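CdiA-CT toxin, Conserved domain protein (PDB 4ZQU) probably acts as a PDDEXK-type endonuclease toxin of contact-dependent growth inhibition, held in complex with its immunity protein CdiI. Local coordinates at residues Trp3-Val7 with Val88-Val92; Leu11-Leu17 with Tyr26-Ala30. One frame throughout, in Å; residues are numbered along the deposited sequence.

Interaction 1: Trp3-Val7 with Val88-Val92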
# COMPACT_ATOMS: atom_id res chain seq x y z
N TRP A 3 -1.01 -8.27 20.00
CA TRP A 3 -2.23 -8.57 19.26
C TRP A 3 -2.00 -8.59 17.76
O TRP A 3 -2.48 -9.47 17.06
CB TRP A 3 -3.33 -7.57 19.61
CG TRP A 3 -4.60 -7.77 18.83
CD1 TRP A 3 -5.16 -6.90 17.93
CD2 TRP A 3 -5.46 -8.91 18.86
NE1 TRP A 3 -6.31 -7.43 17.42
CE2 TRP A 3 -6.52 -8.66 17.97
CE3 TRP A 3 -5.44 -10.12 19.56
CZ2 TRP A 3 -7.55 -9.58 17.76
CZ3 TRP A 3 -6.46 -11.03 19.35
CH2 TRP A 3 -7.50 -10.75 18.45
N GLU A 4 -1.23 -7.61 17.27
CA GLU A 4 -0.97 -7.48 15.84
C GLU A 4 -0.24 -8.71 15.31
O GLU A 4 -0.50 -9.16 14.19
CB GLU A 4 -0.15 -6.22 15.56
CG GLU A 4 -0.09 -5.82 14.09
CD GLU A 4 0.44 -4.42 13.88
OE1 GLU A 4 0.88 -3.78 14.86
OE2 GLU A 4 0.43 -3.95 12.72
N ASP A 5 0.65 -9.27 16.12
CA ASP A 5 1.41 -10.45 15.72
C ASP A 5 0.55 -11.71 15.81
O ASP A 5 0.67 -12.61 14.97
CB ASP A 5 2.66 -10.59 16.59
CG ASP A 5 3.63 -9.45 16.40
OD1 ASP A 5 4.54 -9.59 15.56
OD2 ASP A 5 3.48 -8.41 17.08
N TYR A 6 -0.30 -11.76 16.82
CA TYR A 6 -1.23 -12.87 17.00
C TYR A 6 -2.19 -13.00 15.82
O TYR A 6 -2.52 -14.10 15.39
CB TYR A 6 -2.00 -12.70 18.31
CG TYR A 6 -3.08 -13.74 18.52
CD1 TYR A 6 -2.78 -14.97 19.10
CD2 TYR A 6 -4.39 -13.49 18.15
CE1 TYR A 6 -3.75 -15.92 19.29
CE2 TYR A 6 -5.38 -14.44 18.34
CZ TYR A 6 -5.05 -15.65 18.91
OH TYR A 6 -6.03 -16.60 19.11
N VAL A 7 -2.64 -11.85 15.32
CA VAL A 7 -3.50 -11.82 14.15
C VAL A 7 -2.81 -12.46 12.95
O VAL A 7 -3.44 -13.12 12.13
CB VAL A 7 -3.92 -10.37 13.81
CG1 VAL A 7 -4.64 -10.30 12.46
CG2 VAL A 7 -4.81 -9.80 14.91
N VAL A 88 -11.84 -5.66 10.47
CA VAL A 88 -11.16 -5.19 11.66
C VAL A 88 -11.17 -6.29 12.72
O VAL A 88 -12.23 -6.73 13.16
CB VAL A 88 -11.80 -3.92 12.23
CG1 VAL A 88 -11.01 -3.44 13.44
CG2 VAL A 88 -11.87 -2.83 11.17
N ARG A 89 -9.98 -6.73 13.12
CA ARG A 89 -9.83 -7.71 14.19
C ARG A 89 -9.62 -6.99 15.51
O ARG A 89 -8.54 -6.46 15.79
CB ARG A 89 -8.66 -8.65 13.90
CG ARG A 89 -8.89 -9.59 12.73
CD ARG A 89 -9.63 -10.85 13.16
NE ARG A 89 -8.85 -11.63 14.11
CZ ARG A 89 -7.93 -12.53 13.78
NH1 ARG A 89 -7.66 -12.77 12.50
NH2 ARG A 89 -7.27 -13.20 14.72
N LEU A 90 -10.67 -6.97 16.33
CA LEU A 90 -10.69 -6.17 17.55
C LEU A 90 -10.49 -7.00 18.81
O LEU A 90 -11.24 -7.95 19.07
CB LEU A 90 -12.01 -5.40 17.65
CG LEU A 90 -12.16 -4.45 18.83
CD1 LEU A 90 -11.23 -3.26 18.69
CD2 LEU A 90 -13.61 -3.99 18.97
N ALA A 91 -9.49 -6.64 19.60
CA ALA A 91 -9.27 -7.26 20.90
C ALA A 91 -9.83 -6.38 22.00
O ALA A 91 -9.54 -5.18 22.06
CB ALA A 91 -7.79 -7.52 21.12
N VAL A 92 -10.65 -6.97 22.88
CA VAL A 92 -11.20 -6.25 24.02
C VAL A 92 -10.94 -7.01 25.32
O VAL A 92 -10.96 -8.24 25.34
CB VAL A 92 -12.72 -6.00 23.85
CG1 VAL A 92 -12.98 -5.07 22.68
CG2 VAL A 92 -13.48 -7.30 23.69
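W3 turns CG anti to its own N (chi1 177°), sending the indole from the first turn of helix 3-9 onto strand 85-92; R89 holds CG beside its N and its chain bends at chi2 and chi3, bringing the guanidinium alongside V7 and Y6. This is helix-on-sheet packing in a PDDEXK-type alpha/beta domain, with the helix lying against an inner strand and the axes of segments 3-7 and 88-92 approaching to 10.0 Å. The indole is sandwiched: A91 CB sits over the centre of one face, 3.6 Å from the centroid of the six-membered ring, a CH-pi contact, while CG2 of V7 from the same helix covers the opposite face nearer the rim. On the far side of the strand, L90 points away toward I58 of helix 53-66. V7 CG1 lies over one face of the R89 guanidinium, 3.9 Å from R89 NH1, and Y6 CE2 stands at the guanidinium edge. One hydrogen bond joins the segments: W3 NE1 donates to R89 O over 2.9 Å, the acceptor almost in the indole plane, the N-H pointing well at it (160°), and the nitrogen lying above the carbonyl plane.

Interaction 2: Leu11-Leu17 with Tyr26-Ala30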
# COMPACT_ATOMS: atom_id res chain seq x y z
N LEU A 11 -3.04 -16.06 9.51
CA LEU A 11 -3.01 -15.54 8.15
C LEU A 11 -1.82 -16.09 7.36
O LEU A 11 -0.79 -16.42 7.95
CB LEU A 11 -2.97 -14.01 8.17
CG LEU A 11 -4.19 -13.35 8.82
CD1 LEU A 11 -4.04 -11.84 8.82
CD2 LEU A 11 -5.46 -13.77 8.10
N PRO A 12 -1.96 -16.19 6.03
CA PRO A 12 -0.89 -16.68 5.15
C PRO A 12 0.40 -15.86 5.27
O PRO A 12 0.33 -14.67 5.59
CB PRO A 12 -1.49 -16.55 3.75
CG PRO A 12 -2.96 -16.59 3.97
CD PRO A 12 -3.19 -15.89 5.27
N VAL A 13 1.54 -16.48 5.02
CA VAL A 13 2.82 -15.79 5.14
C VAL A 13 2.96 -14.70 4.09
O VAL A 13 2.43 -14.82 2.98
CB VAL A 13 4.01 -16.77 5.02
CG1 VAL A 13 4.05 -17.70 6.22
CG2 VAL A 13 3.93 -17.56 3.73
N GLY A 14 3.67 -13.63 4.45
CA GLY A 14 3.88 -12.51 3.55
C GLY A 14 2.74 -11.51 3.58
O GLY A 14 2.73 -10.55 2.81
N SER A 15 1.78 -11.74 4.47
CA SER A 15 0.60 -10.88 4.56
C SER A 15 0.88 -9.58 5.31
O SER A 15 0.25 -8.56 5.05
CB SER A 15 -0.55 -11.62 5.24
OG SER A 15 -1.04 -12.66 4.41
N ARG A 16 1.82 -9.63 6.25
CA ARG A 16 2.13 -8.47 7.08
C ARG A 16 2.63 -7.27 6.28
O ARG A 16 3.64 -7.35 5.58
CB ARG A 16 3.16 -8.82 8.15
CG ARG A 16 3.56 -7.63 9.00
CD ARG A 16 2.51 -7.30 10.03
NE ARG A 16 2.75 -8.02 11.28
CZ ARG A 16 3.03 -7.43 12.44
NH1 ARG A 16 3.07 -6.11 12.51
NH2 ARG A 16 3.24 -8.16 13.52
N LEU A 17 1.91 -6.16 6.40
CA LEU A 17 2.30 -4.91 5.78
C LEU A 17 3.30 -4.18 6.67
O LEU A 17 3.30 -4.37 7.88
CB LEU A 17 1.07 -4.03 5.53
CG LEU A 17 0.10 -4.54 4.47
CD1 LEU A 17 -1.22 -3.81 4.59
CD2 LEU A 17 0.70 -4.36 3.09
N TYR A 26 -2.46 -6.24 7.78
CA TYR A 26 -2.24 -7.43 6.96
C TYR A 26 -2.94 -7.33 5.61
O TYR A 26 -3.98 -6.70 5.48
CB TYR A 26 -2.72 -8.68 7.69
CG TYR A 26 -1.89 -9.00 8.91
CD1 TYR A 26 -0.74 -9.77 8.80
CD2 TYR A 26 -2.25 -8.53 10.16
CE1 TYR A 26 0.02 -10.06 9.91
CE2 TYR A 26 -1.49 -8.82 11.27
CZ TYR A 26 -0.35 -9.58 11.14
OH TYR A 26 0.41 -9.88 12.25
N PHE A 27 -2.34 -7.97 4.61
CA PHE A 27 -2.91 -8.01 3.28
C PHE A 27 -2.68 -9.38 2.66
O PHE A 27 -1.54 -9.77 2.42
CB PHE A 27 -2.30 -6.91 2.40
CG PHE A 27 -2.93 -6.78 1.05
CD1 PHE A 27 -4.30 -6.88 0.90
CD2 PHE A 27 -2.16 -6.57 -0.08
CE1 PHE A 27 -4.89 -6.76 -0.35
CE2 PHE A 27 -2.75 -6.45 -1.33
CZ PHE A 27 -4.11 -6.54 -1.46
N ASP A 28 -3.76 -10.11 2.41
CA ASP A 28 -3.65 -11.38 1.71
C ASP A 28 -3.24 -11.09 0.27
O ASP A 28 -4.05 -10.62 -0.53
CB ASP A 28 -4.97 -12.16 1.76
CG ASP A 28 -4.82 -13.60 1.28
OD1 ASP A 28 -4.13 -13.83 0.27
OD2 ASP A 28 -5.41 -14.50 1.92
N ARG A 29 -1.99 -11.37 -0.06
CA ARG A 29 -1.41 -10.96 -1.33
C ARG A 29 -2.04 -11.67 -2.52
O ARG A 29 -1.85 -11.26 -3.66
CB ARG A 29 0.10 -11.19 -1.33
CG ARG A 29 0.81 -10.64 -0.11
CD ARG A 29 0.54 -9.16 0.10
NE ARG A 29 1.19 -8.69 1.32
CZ ARG A 29 2.13 -7.76 1.36
NH1 ARG A 29 2.54 -7.17 0.24
NH2 ARG A 29 2.67 -7.40 2.51
N ALA A 30 -2.79 -12.74 -2.25
CA ALA A 30 -3.42 -13.50 -3.32
C ALA A 30 -4.92 -13.22 -3.46
O ALA A 30 -5.42 -13.05 -4.57
CB ALA A 30 -3.19 -14.98 -3.10
O HOH W 1 -0.15 -13.28 1.79
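L17 CD2 covers one face of the R29 guanidinium, 3.7 Å from R29 NH2, while the carbonyl oxygens of S15 and R16 stand at its edge. R29 NH1 is hydrogen-bonded to S29 of the CdiI chain. The ring of Y26 is met obliquely: L11 CD1 reaches Y26 CG at 3.6 Å, and R16 CD makes an off-centre CH-pi contact 4.1 Å from the ring centroid. R16 sets CG anti to its N (chi1 177°) and bends at chi2 and chi3, laying its CD and NE along the tyrosine, the guanidinium and ring planes 57° apart; its NE comes to 3.1 Å from Y26 OH, and its charge is paired with D5 of helix 3-9.

Between the backbones, F27 N donates to S15 O at 2.7 Å, tilted from the carbonyl plane. The same oxygen receives a CA-H...O contact from Y26, and F27 O receives one from S15; R16 and Y26 form a single beta bridge. A type II turn from P12 to S15 leads into it; G14 has the positive phi (85°) that favours glycine. S15 OG donates to P12 O at 2.7 Å, and a water joins V13 O and S15 OG to R29 N. Beyond F27, D28 OD1 accepts from A30 N, an Asx turn, and also forms a salt bridge with R69 of the CdiI chain.

The loop 11-17 therefore edges the short strand 26-27, whose other side pairs with strand 33-39; Y26 packs on V35 and F27 on V34 of that neighbour, helix 3-9 lies beyond the tyrosine hydroxyl, and CdiI borders the turn at 28-30.

In the fold
Interactions 1 and 2 have centres about 15 Å apart and meet through helix 3-9. V7 CG1 also packs on the ring of Y26, 3.7 Å from Y26 CE2, and the salt bridge of D5 OD1 with R16 NH2, at 2.8 Å, ties the two contacts together. E4 O and Y26 OH come implausibly close, so a bond between them is doubtful. Both contacts reach the mixed sheet, the first at inner strand 85-92 and the second at edge strand 26-27, with strand 33-39 between them. Their surroundings differ: no other chain of the assembly touches the segments of interaction 1, whereas CdiI borders interaction 2 at several residues, including D28, R29 and A30.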